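Local coordinates for mitogen-activated protein kinase kinase kinase 15 (Homo sapiens, PDB 6V0M), which phosphorylates MAP kinase kinases as an apoptosis signal-regulating kinase, its sterile alpha motif domain, the part modelled here, probably helping to assemble kinase complexes, at residues Ile8-Leu11 / Arg12-Ala16. Residues are numbered along the deposited sequence; the frame is centred on the assembly and turned at random.
Sequences IDWL and RLQGA
R12 reaches back one turn to D9 and I8, near the C-terminal end of helix 4-13, first of the sterile alpha motif's five. Bent at chi2 and chi3, its chain runs alongside D9, and NH1 meets OD1 of D9 at 3.0 Å in a salt bridge on the anti side, the planes 43° apart. CG2 of I8 lies over one guanidinium face, 3.3 Å from NH2. K5 takes OD2 of D9. R12 N bonds O of I8 and L13 N bonds O of D9, regular i to i+4 steps. Q14 doubles back: its N and NE2 approach O of W10 from opposite faces of the carbonyl plane, NE2 at 3.2 Å. With CG anti to the carbonyl carbon (chi1 -46°), its chain lies over the indole, CG 3.7 Å from the six-ring centroid in a CH-pi contact. W10 also packs on helices 31-37 and 50-70; with an alanine here, Q14 would probably lose its platform and a gap open beside L56 and I34. G15 leaves the helix at positive phi; its N bonds O of R12 and A16 N bonds O of L11, a Schellman motif. Backbone bonds close the helix end, while D9, between two cationic side chains, probably stays ionised.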
loop_
_atom_site.group_PDB
_atom_site.type_symbol
_atom_site.label_atom_id
_atom_site.label_comp_id
_atom_site.label_asym_id
_atom_site.label_seq_id
_atom_site.Cartn_x
_atom_site.Cartn_y
_atom_site.Cartn_z
ATOM N N ILE A 8 2.622 8.601 0.675
ATOM C CA ILE A 8 2.188 9.148 -0.613
ATOM C C ILE A 8 3.229 8.885 -1.720
ATOM O O ILE A 8 2.875 8.451 -2.842
ATOM C CB ILE A 8 1.860 10.600 -0.464
ATOM C CG1 ILE A 8 0.563 10.750 0.364
ATOM C CG2 ILE A 8 1.721 11.291 -1.825
ATOM C CD1 ILE A 8 0.217 12.197 0.755
ATOM N N ASP A 9 4.512 9.118 -1.400
ATOM C CA ASP A 9 5.578 8.903 -2.366
ATOM C C ASP A 9 5.665 7.439 -2.827
ATOM O O ASP A 9 5.821 7.171 -4.008
ATOM C CB ASP A 9 6.925 9.370 -1.819
ATOM C CG ASP A 9 7.032 10.878 -1.711
ATOM O OD1 ASP A 9 6.212 11.634 -2.329
ATOM O OD2 ASP A 9 7.963 11.300 -0.985
ATOM N N TRP A 10 5.538 6.504 -1.878
ATOM C CA TRP A 10 5.591 5.062 -2.149
ATOM C C TRP A 10 4.360 4.618 -2.994
ATOM O O TRP A 10 4.507 3.874 -3.959
ATOM C CB TRP A 10 5.662 4.268 -0.831
ATOM C CG TRP A 10 5.776 2.773 -0.996
ATOM C CD1 TRP A 10 6.895 2.058 -1.049
ATOM C CD2 TRP A 10 4.695 1.841 -1.142
ATOM N NE1 TRP A 10 6.616 0.702 -1.144
ATOM C CE2 TRP A 10 5.263 0.556 -1.244
ATOM C CE3 TRP A 10 3.299 1.967 -1.130
ATOM C CZ2 TRP A 10 4.492 -0.592 -1.369
ATOM C CZ3 TRP A 10 2.548 0.843 -1.274
ATOM C CH2 TRP A 10 3.159 -0.439 -1.373
ATOM N N LEU A 11 3.164 5.134 -2.663
ATOM C CA LEU A 11 1.935 4.871 -3.398
ATOM C C LEU A 11 2.086 5.347 -4.864
ATOM O O LEU A 11 1.699 4.626 -5.777
ATOM C CB LEU A 11 0.704 5.513 -2.732
ATOM C CG LEU A 11 0.244 4.868 -1.425
ATOM C CD1 LEU A 11 -0.912 5.737 -0.849
ATOM C CD2 LEU A 11 -0.253 3.430 -1.566
ATOM N N ARG A 12 2.640 6.547 -5.068
ATOM C CA ARG A 12 2.847 7.113 -6.391
ATOM C C ARG A 12 3.832 6.264 -7.165
ATOM O O ARG A 12 3.656 6.078 -8.330
ATOM C CB ARG A 12 3.341 8.552 -6.329
ATOM C CG ARG A 12 2.244 9.562 -5.929
ATOM C CD ARG A 12 2.450 10.931 -6.565
ATOM N NE ARG A 12 2.458 11.989 -5.552
ATOM C CZ ARG A 12 3.512 12.337 -4.810
ATOM N NH1 ARG A 12 4.692 11.709 -4.935
ATOM N NH2 ARG A 12 3.383 13.312 -3.913
ATOM N N LEU A 13 4.860 5.741 -6.489
ATOM C CA LEU A 13 5.849 4.846 -7.119
ATOM C C LEU A 13 5.187 3.531 -7.624
ATOM O O LEU A 13 5.645 2.930 -8.578
ATOM C CB LEU A 13 6.944 4.511 -6.116
ATOM C CG LEU A 13 8.230 3.853 -6.588
ATOM C CD1 LEU A 13 8.971 4.807 -7.533
ATOM C CD2 LEU A 13 9.073 3.451 -5.387
ATOM N N GLN A 14 4.109 3.091 -6.983
ATOM C CA GLN A 14 3.335 1.924 -7.420
ATOM C C GLN A 14 2.258 2.314 -8.458
ATOM O O GLN A 14 1.430 1.477 -8.853
ATOM C CB GLN A 14 2.672 1.209 -6.216
ATOM C CG GLN A 14 3.557 0.951 -4.961
ATOM C CD GLN A 14 4.921 0.481 -5.256
ATOM O OE1 GLN A 14 5.063 -0.432 -6.048
ATOM N NE2 GLN A 14 5.962 1.094 -4.635
ATOM N N GLY A 15 2.207 3.594 -8.843
ATOM C CA GLY A 15 1.305 4.121 -9.881
ATOM C C GLY A 15 -0.086 4.518 -9.436
ATOM O O GLY A 15 -1.031 4.520 -10.211
ATOM N N ALA A 16 -0.235 4.848 -8.147
ATOM C CA ALA A 16 -1.519 5.209 -7.618
ATOM C C ALA A 16 -1.876 6.625 -8.053
ATOM O O ALA A 16 -1.035 7.510 -8.109
ATOM C CB ALA A 16 -1.488 5.132 -6.088
#